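Long-range contacts in extracellular sialidase/neuraminidase, putative (Aspergillus fumigatus, PDB 2XZJ), which is a six-bladed beta-propeller sialidase that probably releases terminal sialic acids, with KDN as the likely preferred sugar: residues Ser37-Ala42 with Ser366-Ile371; Ala53-Arg58 with Asn69-Arg74; Gly333-Tyr338 with Ala351-Asp356. All coordinates share one frame; numbering follows the deposited sequence.

Interaction 1 (Ser37-Ala42 with Ser366-Ile371); sequences SFRIPA and SYRAII. With KFN (2,6-anhydro-3-deoxy-D-glycero-D-galacto-non-2-enonic acid), chain E.
Ser37 and Phe38 hold Arg368 by two bonds at the close end of this contact. The hydroxyl OG of Ser37 accepts Arg368 N at 2.9 Å, and Phe38 N returns a straighter bond (168°) to Arg368 O from above the carbonyl plane. Packing is firm beyond them: Ile370 sends its CD1 methyl against Phe38 CB (3.9 Å) and on to the Pro41 ring, and its CG1 lies against the Phe38 carbonyl. The innermost strand of the first propeller blade, carrying the sialidase Phe-Arg-Ile-Pro motif, meets a strand of the last blade at 57°, too oblique for continuous pairing. The strands diverge, and a water bridges the gap by donating to Phe38 O and Ala369 O. The Arg39 end is buried and tightly held: its chain bends at chi3 (56°), Glu354 fixes NE in a salt bridge, and NH1 and NH2 both grip the carboxylate oxygen O1B of KFN, NH2 at 2.8 Å. Arg245 and Arg302 also bind the ligand, consistent with the sialidase arginine triad. The looser, solvent side belongs to partly exposed Arg368, which runs alongside Arg39 with its NH1 over one face of the Arg39 guanidinium, 3.5 Å from Arg39 CD.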
# COMPACT_ATOMS: atom_id res chain seq x y z
N SER A 37 -10.83 -13.40 0.81
CA SER A 37 -9.78 -12.67 1.50
C SER A 37 -9.66 -11.26 0.95
O SER A 37 -9.98 -11.01 -0.21
CB SER A 37 -8.47 -13.41 1.33
OG SER A 37 -8.41 -14.54 2.21
N PHE A 38 -9.21 -10.35 1.81
CA PHE A 38 -8.73 -9.04 1.39
C PHE A 38 -7.25 -8.91 1.70
O PHE A 38 -6.84 -9.18 2.82
CB PHE A 38 -9.55 -7.93 2.05
CG PHE A 38 -11.01 -7.94 1.64
CD1 PHE A 38 -11.41 -7.35 0.44
CD2 PHE A 38 -11.97 -8.57 2.45
CE1 PHE A 38 -12.75 -7.38 0.05
CE2 PHE A 38 -13.33 -8.60 2.06
CZ PHE A 38 -13.71 -8.00 0.85
N ARG A 39 -6.46 -8.52 0.70
CA ARG A 39 -5.03 -8.31 0.89
C ARG A 39 -4.57 -7.04 0.14
O ARG A 39 -5.34 -6.41 -0.60
CB ARG A 39 -4.20 -9.51 0.41
CG ARG A 39 -4.30 -10.79 1.23
CD ARG A 39 -3.08 -11.65 1.03
NE ARG A 39 -1.89 -10.86 1.35
CZ ARG A 39 -0.69 -11.04 0.84
NH1 ARG A 39 -0.45 -12.03 -0.03
NH2 ARG A 39 0.29 -10.22 1.20
N ILE A 40 -3.31 -6.67 0.37
CA ILE A 40 -2.67 -5.62 -0.42
C ILE A 40 -3.41 -4.26 -0.28
O ILE A 40 -4.03 -3.76 -1.24
CB ILE A 40 -2.47 -6.06 -1.93
CG1 ILE A 40 -2.09 -7.54 -2.07
CG2 ILE A 40 -1.45 -5.17 -2.64
CD1 ILE A 40 -0.86 -8.01 -1.26
N PRO A 41 -3.35 -3.66 0.94
CA PRO A 41 -4.00 -2.38 1.21
C PRO A 41 -3.31 -1.15 0.60
O PRO A 41 -2.09 -1.15 0.35
CB PRO A 41 -3.92 -2.28 2.75
CG PRO A 41 -2.65 -3.06 3.08
CD PRO A 41 -2.79 -4.25 2.18
N ALA A 42 -4.09 -0.10 0.38
CA ALA A 42 -3.55 1.21 0.02
C ALA A 42 -4.53 2.26 0.51
O ALA A 42 -5.75 2.11 0.36
CB ALA A 42 -3.38 1.31 -1.47
N SER A 366 -6.57 -19.91 4.18
CA SER A 366 -6.44 -19.04 5.34
C SER A 366 -7.02 -17.64 5.05
O SER A 366 -6.52 -16.91 4.21
CB SER A 366 -4.98 -18.95 5.79
OG SER A 366 -4.64 -20.04 6.63
N TYR A 367 -8.09 -17.30 5.76
CA TYR A 367 -8.80 -16.05 5.55
C TYR A 367 -7.90 -14.88 5.87
O TYR A 367 -7.19 -14.89 6.87
CB TYR A 367 -10.09 -16.04 6.39
CG TYR A 367 -11.07 -17.07 5.90
CD1 TYR A 367 -11.89 -16.81 4.79
CD2 TYR A 367 -11.14 -18.34 6.48
CE1 TYR A 367 -12.77 -17.76 4.30
CE2 TYR A 367 -12.04 -19.31 6.00
CZ TYR A 367 -12.83 -19.01 4.90
OH TYR A 367 -13.74 -19.94 4.41
N ARG A 368 -7.91 -13.88 4.99
CA ARG A 368 -7.15 -12.64 5.22
C ARG A 368 -8.08 -11.44 5.32
O ARG A 368 -8.95 -11.25 4.46
CB ARG A 368 -6.16 -12.41 4.10
CG ARG A 368 -5.30 -13.61 3.73
CD ARG A 368 -4.50 -14.11 4.94
NE ARG A 368 -3.53 -15.14 4.57
CZ ARG A 368 -2.36 -14.90 4.00
NH1 ARG A 368 -2.01 -13.65 3.70
NH2 ARG A 368 -1.54 -15.90 3.72
N ALA A 369 -7.84 -10.62 6.34
CA ALA A 369 -8.66 -9.46 6.68
C ALA A 369 -7.76 -8.23 6.69
O ALA A 369 -6.54 -8.38 6.75
CB ALA A 369 -9.27 -9.66 8.05
N ILE A 370 -8.35 -7.03 6.64
CA ILE A 370 -7.55 -5.80 6.73
C ILE A 370 -8.02 -4.89 7.87
O ILE A 370 -9.20 -4.52 7.94
CB ILE A 370 -7.51 -5.04 5.39
CG1 ILE A 370 -6.86 -5.91 4.33
CG2 ILE A 370 -6.75 -3.70 5.53
CD1 ILE A 370 -6.80 -5.28 2.95
N ILE A 371 -7.07 -4.52 8.72
CA ILE A 371 -7.33 -3.69 9.89
C ILE A 371 -7.13 -2.23 9.55
O ILE A 371 -6.20 -1.89 8.83
CB ILE A 371 -6.35 -4.05 11.06
CG1 ILE A 371 -6.38 -5.55 11.36
CG2 ILE A 371 -6.61 -3.19 12.31
CD1 ILE A 371 -7.76 -6.16 11.37
C1 KFN E . 3.46 -11.58 -0.74
C3 KFN E . 1.90 -10.57 -2.44
C4 KFN E . 1.60 -9.98 -3.83
C5 KFN E . 2.68 -10.43 -4.86
C6 KFN E . 4.10 -10.28 -4.25
C7 KFN E . 5.25 -10.78 -5.16
C8 KFN E . 6.65 -10.41 -4.64
C9 KFN E . 7.73 -11.15 -5.41
O5 KFN E . 2.60 -9.68 -6.09
O1B KFN E . 2.51 -11.56 0.08
O1A KFN E . 4.63 -11.97 -0.49
O4 KFN E . 0.26 -10.34 -4.21
O6 KFN E . 4.22 -11.05 -3.00
C2 KFN E . 3.18 -11.04 -2.11
O7 KFN E . 5.20 -12.21 -5.22
O8 KFN E . 6.88 -9.01 -4.74
O9 KFN E . 7.76 -10.70 -6.78
O HOH W 1 -4.93 -9.18 4.46

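Interaction 2 (Ala53-Arg58 with Asn69-Arg74); sequences AFAEGR and NLVYKR. With NA (sodium ion), chain C.
OE1 of Glu56, the residue paired with Leu70 across this hairpin, is gripped side-on by two nitrogens of Arg58, NE at 2.9 Å and NH2 at 2.7 Å. Both donors come from the same face of the carboxylate, and OE1 lies close to the guanidinium plane. Asn104 N takes the other carboxylate oxygen while Asp64 and Asn62 hold Arg58 NH1, and Arg58 NH2 also reaches O4 of the bound KFN; the salt bridge thus positions a ligand-binding arginine. Along the two strands the backbones are joined by three hydrogen-bonded antiparallel pairs, Ala53 with Lys73, Ala55 with Val71 and Gly57 with Asn69, each with two bonds. The shortest runs from Gly57 N to Asn69 O at 2.7 Å. Phe54, Leu70 and Tyr72 share one side of the sheet. Phe54 CD2 touches the Tyr72 CB methylene at 3.7 Å and the Leu70 methyl CD2 at 4.0 Å, and the two aromatic side chains run side by side. Tyr72 CG sits between its own backbone N and carbonyl carbon (chi1 75°), which turns the ring away from strand 53-58, its hydroxyl bonded to Gly162 O. On the other side Val71 CG2 lies 3.4 Å from Ala55 O and also covers the backbone N of Gly57. At the turn end of the hairpin the Asn69 side chain meets a sodium ion, completed by Asp67, the carbonyls of Gly96 and Gly98 and a water. Such an up-and-down antiparallel pair, with Leu70 and Phe54 packed against Leu117 and Pro105 of the next sheet, is the middle of a beta-propeller blade.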
# COMPACT_ATOMS: atom_id res chain seq x y z
N ALA A 53 -9.88 3.95 0.99
CA ALA A 53 -9.10 2.78 1.35
C ALA A 53 -9.30 1.71 0.28
O ALA A 53 -10.44 1.33 -0.01
CB ALA A 53 -9.52 2.27 2.71
N PHE A 54 -8.20 1.25 -0.32
CA PHE A 54 -8.24 0.30 -1.42
C PHE A 54 -7.65 -1.04 -1.00
O PHE A 54 -6.83 -1.12 -0.08
CB PHE A 54 -7.46 0.79 -2.64
CG PHE A 54 -7.84 2.15 -3.11
CD1 PHE A 54 -7.27 3.29 -2.54
CD2 PHE A 54 -8.74 2.30 -4.16
CE1 PHE A 54 -7.60 4.58 -3.01
CE2 PHE A 54 -9.09 3.58 -4.62
CZ PHE A 54 -8.53 4.72 -4.05
N ALA A 55 -8.09 -2.10 -1.67
CA ALA A 55 -7.53 -3.42 -1.39
C ALA A 55 -7.82 -4.39 -2.52
O ALA A 55 -8.64 -4.13 -3.40
CB ALA A 55 -8.06 -3.96 -0.07
N GLU A 56 -7.08 -5.48 -2.52
CA GLU A 56 -7.37 -6.56 -3.43
C GLU A 56 -8.47 -7.44 -2.82
O GLU A 56 -8.32 -7.95 -1.70
CB GLU A 56 -6.11 -7.37 -3.69
CG GLU A 56 -5.24 -6.84 -4.81
CD GLU A 56 -3.99 -7.67 -4.99
OE1 GLU A 56 -4.05 -8.90 -4.76
OE2 GLU A 56 -2.95 -7.10 -5.38
N GLY A 57 -9.59 -7.58 -3.53
CA GLY A 57 -10.63 -8.52 -3.12
C GLY A 57 -10.33 -9.84 -3.82
O GLY A 57 -10.55 -9.97 -5.03
N ARG A 58 -9.84 -10.80 -3.05
CA ARG A 58 -9.40 -12.09 -3.60
C ARG A 58 -10.56 -13.06 -3.47
O ARG A 58 -10.95 -13.46 -2.36
CB ARG A 58 -8.13 -12.58 -2.91
CG ARG A 58 -7.01 -11.53 -3.00
CD ARG A 58 -5.64 -12.08 -2.58
NE ARG A 58 -4.58 -11.21 -3.09
CZ ARG A 58 -3.28 -11.46 -3.00
NH1 ARG A 58 -2.86 -12.58 -2.41
NH2 ARG A 58 -2.41 -10.60 -3.53
N ASN A 69 -10.41 -8.81 -7.66
CA ASN A 69 -10.96 -7.50 -8.00
C ASN A 69 -10.38 -6.40 -7.15
O ASN A 69 -10.05 -6.63 -5.97
CB ASN A 69 -12.48 -7.51 -7.82
CG ASN A 69 -13.15 -8.58 -8.66
OD1 ASN A 69 -12.56 -9.10 -9.61
ND2 ASN A 69 -14.41 -8.88 -8.34
N LEU A 70 -10.27 -5.21 -7.74
CA LEU A 70 -9.83 -4.06 -6.98
C LEU A 70 -11.01 -3.38 -6.29
O LEU A 70 -11.85 -2.76 -6.93
CB LEU A 70 -9.03 -3.07 -7.83
CG LEU A 70 -8.11 -2.51 -6.74
CD1 LEU A 70 -6.63 -2.83 -6.96
CD2 LEU A 70 -8.34 -1.10 -6.26
N VAL A 71 -11.02 -3.50 -4.96
CA VAL A 71 -12.12 -2.96 -4.14
C VAL A 71 -11.72 -1.74 -3.33
O VAL A 71 -10.53 -1.41 -3.22
CB VAL A 71 -12.79 -4.08 -3.28
CG1 VAL A 71 -13.40 -5.13 -4.20
CG2 VAL A 71 -11.81 -4.74 -2.28
N TYR A 72 -12.72 -1.04 -2.81
CA TYR A 72 -12.46 0.10 -1.95
C TYR A 72 -13.64 0.47 -1.07
O TYR A 72 -14.78 0.02 -1.28
CB TYR A 72 -12.02 1.30 -2.77
CG TYR A 72 -13.11 2.01 -3.53
CD1 TYR A 72 -13.68 1.43 -4.66
CD2 TYR A 72 -13.53 3.28 -3.16
CE1 TYR A 72 -14.66 2.09 -5.39
CE2 TYR A 72 -14.52 3.95 -3.88
CZ TYR A 72 -15.07 3.35 -4.99
OH TYR A 72 -16.04 3.99 -5.72
N LYS A 73 -13.34 1.32 -0.10
CA LYS A 73 -14.33 1.92 0.77
C LYS A 73 -13.93 3.38 0.95
O LYS A 73 -12.75 3.71 0.99
CB LYS A 73 -14.35 1.23 2.14
CG LYS A 73 -14.89 -0.19 2.19
CD LYS A 73 -15.31 -0.55 3.62
CE LYS A 73 -15.85 -1.95 3.72
NZ LYS A 73 -16.23 -2.31 5.14
N ARG A 74 -14.93 4.25 1.05
CA ARG A 74 -14.67 5.64 1.41
C ARG A 74 -15.28 5.97 2.77
O ARG A 74 -16.22 5.30 3.20
CB ARG A 74 -15.29 6.59 0.38
CG ARG A 74 -15.20 6.15 -1.07
CD ARG A 74 -15.71 7.29 -1.95
NE ARG A 74 -17.10 7.67 -1.64
CZ ARG A 74 -17.70 8.79 -2.05
NH1 ARG A 74 -17.05 9.65 -2.82
NH2 ARG A 74 -18.96 9.03 -1.71
NA NA C . -13.06 -10.47 -11.57
O HOH W 2 -10.77 -9.91 -11.67

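Interaction 3 (Gly333-Tyr338 with Ala351-Asp356); sequences GHEGGY and ALVESD. With KFN (2,6-anhydro-3-deoxy-D-glycero-D-galacto-non-2-enonic acid), chain E.
His334 and Asp356 form a two-bond antiparallel pair, with His334 N to Asp356 O at 2.7 Å and Asp356 N to His334 O at 3.0 Å, each donor standing well above the carbonyl plane. Next along, Gly336 N meets Glu354 O at 2.8 Å. The chain turns a corner at Gly337, and the bonding passes to a side chain: Tyr338 N donates to Glu354 OE1 at 2.9 Å, from 56° out of the carboxylate plane, while Glu354 N comes back to Tyr338 O. Glu354 CG lies anti to its carbonyl carbon (chi1 -58°), and the extended chain beyond it runs beside Tyr338, bringing Glu354 CD to 3.3 Å from Tyr338 CB, with carboxylate and ring planes 32° apart. Its second oxygen, OE2, takes Arg39 NE and Ile40 N, so one buried carboxylate joins at least three donors, two of them backbone N-H groups, and steadies both Arg39 and the tyrosine. Tyr338 OH is hydrogen-bonded to Glu229 beside the bound KFN, consistent with the tyrosine-glutamate pair of sialidase active sites. Farther out, Glu335 crosses Val353 at about a right angle, its CG 3.6 Å from Val353 CG1, and its carboxylate goes on to a salt bridge with Arg373. Ser355 OG lies against the His334-Glu335 peptide, 3.2 Å from His334 C, while bonding Ala332 O. The edge of the His334 ring, at CD2, lies near Asp356 O, close to the ring plane. Strand 334-343 is the innermost of its blade; strand 349-356 lies between it and strand 368-375, while Leu352 and Glu354 rest on Pro41 of strand 37-45.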
# COMPACT_ATOMS: atom_id res chain seq x y z
N GLY A 333 -8.10 -12.09 13.41
CA GLY A 333 -6.97 -12.94 13.05
C GLY A 333 -5.65 -12.41 13.59
O GLY A 333 -5.63 -11.56 14.49
N HIS A 334 -4.56 -12.91 13.04
CA HIS A 334 -3.23 -12.52 13.50
C HIS A 334 -2.68 -11.37 12.65
O HIS A 334 -2.34 -11.56 11.50
CB HIS A 334 -2.27 -13.72 13.46
CG HIS A 334 -2.75 -14.89 14.25
ND1 HIS A 334 -2.60 -14.97 15.62
CD2 HIS A 334 -3.38 -16.03 13.87
CE1 HIS A 334 -3.13 -16.11 16.05
NE2 HIS A 334 -3.59 -16.77 15.01
N GLU A 335 -2.61 -10.17 13.24
CA GLU A 335 -2.20 -8.97 12.51
C GLU A 335 -0.75 -9.00 12.03
O GLU A 335 0.17 -9.42 12.76
CB GLU A 335 -2.44 -7.71 13.33
CG GLU A 335 -2.16 -6.39 12.56
CD GLU A 335 -2.46 -5.15 13.39
OE1 GLU A 335 -2.47 -5.26 14.64
OE2 GLU A 335 -2.66 -4.06 12.80
N GLY A 336 -0.56 -8.53 10.81
CA GLY A 336 0.77 -8.42 10.24
C GLY A 336 0.86 -8.82 8.78
O GLY A 336 0.26 -9.81 8.34
N GLY A 337 1.62 -8.03 8.04
CA GLY A 337 1.83 -8.20 6.60
C GLY A 337 1.96 -6.80 5.99
O GLY A 337 2.49 -5.88 6.61
N TYR A 338 1.45 -6.66 4.77
CA TYR A 338 1.42 -5.38 4.02
C TYR A 338 0.68 -4.29 4.78
O TYR A 338 -0.23 -4.58 5.56
CB TYR A 338 0.72 -5.59 2.67
CG TYR A 338 1.53 -6.33 1.62
CD1 TYR A 338 2.27 -7.47 1.95
CD2 TYR A 338 1.55 -5.89 0.30
CE1 TYR A 338 3.03 -8.15 0.98
CE2 TYR A 338 2.29 -6.56 -0.67
CZ TYR A 338 3.02 -7.69 -0.32
OH TYR A 338 3.74 -8.35 -1.29
N ALA A 351 -3.64 3.92 9.34
CA ALA A 351 -2.92 2.82 8.73
C ALA A 351 -3.83 1.62 8.47
O ALA A 351 -4.65 1.25 9.32
CB ALA A 351 -1.74 2.41 9.59
N LEU A 352 -3.69 1.05 7.27
CA LEU A 352 -4.28 -0.23 6.93
C LEU A 352 -3.20 -1.31 7.09
O LEU A 352 -2.07 -1.11 6.64
CB LEU A 352 -4.78 -0.25 5.47
CG LEU A 352 -5.96 0.66 5.08
CD1 LEU A 352 -6.15 0.61 3.55
CD2 LEU A 352 -7.25 0.29 5.81
N VAL A 353 -3.57 -2.44 7.70
CA VAL A 353 -2.61 -3.54 7.97
C VAL A 353 -3.29 -4.87 7.70
O VAL A 353 -4.41 -5.12 8.18
CB VAL A 353 -2.11 -3.52 9.45
CG1 VAL A 353 -1.01 -4.58 9.68
CG2 VAL A 353 -1.62 -2.13 9.86
N GLU A 354 -2.61 -5.74 6.95
CA GLU A 354 -3.14 -7.08 6.74
C GLU A 354 -3.24 -7.89 8.04
O GLU A 354 -2.48 -7.69 9.00
CB GLU A 354 -2.32 -7.86 5.71
CG GLU A 354 -2.21 -7.21 4.36
CD GLU A 354 -1.42 -8.05 3.41
OE1 GLU A 354 -0.38 -8.63 3.82
OE2 GLU A 354 -1.81 -8.12 2.23
N SER A 355 -4.18 -8.82 8.06
CA SER A 355 -4.30 -9.76 9.17
C SER A 355 -4.66 -11.13 8.61
O SER A 355 -5.35 -11.23 7.58
CB SER A 355 -5.35 -9.26 10.18
OG SER A 355 -5.27 -10.01 11.37
N ASP A 356 -4.21 -12.18 9.30
CA ASP A 356 -4.31 -13.54 8.81
C ASP A 356 -4.88 -14.47 9.90
O ASP A 356 -4.28 -14.66 10.98
CB ASP A 356 -2.93 -14.00 8.34
CG ASP A 356 -2.92 -15.41 7.76
OD1 ASP A 356 -3.97 -16.05 7.66
OD2 ASP A 356 -1.82 -15.87 7.39
C1 KFN E . 3.46 -11.58 -0.74
C3 KFN E . 1.90 -10.57 -2.44
C4 KFN E . 1.60 -9.98 -3.83
C5 KFN E . 2.68 -10.43 -4.86
C6 KFN E . 4.10 -10.28 -4.25
C7 KFN E . 5.25 -10.78 -5.16
C8 KFN E . 6.65 -10.41 -4.64
C9 KFN E . 7.73 -11.15 -5.41
O5 KFN E . 2.60 -9.68 -6.09
O1B KFN E . 2.51 -11.56 0.08
O1A KFN E . 4.63 -11.97 -0.49
O4 KFN E . 0.26 -10.34 -4.21
O6 KFN E . 4.22 -11.05 -3.00
C2 KFN E . 3.18 -11.04 -2.11
O7 KFN E . 5.20 -12.21 -5.22
O8 KFN E . 6.88 -9.01 -4.74
O9 KFN E . 7.76 -10.70 -6.78

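From the N terminus, strand 12-18 first lays itself on the outer edge of the last blade, and the chain then enters the first blade at 37-42. Interaction 2 closes the earliest loop, a short hairpin within that blade, whose strand 51-58 pairs with 37-45. The chain then travels round the remaining blades to interaction 3, the hairpin of the last one, which follows interaction 2 in series. Interaction 1 closes last and spans both: 37-42 meets 366-371 across 323 intervening residues, tying the last blade to the first. Strand 349-356 is hydrogen-bonded to 368-375, and Leu352 touches Ala53, so all three contacts meet where the propeller ring is shut.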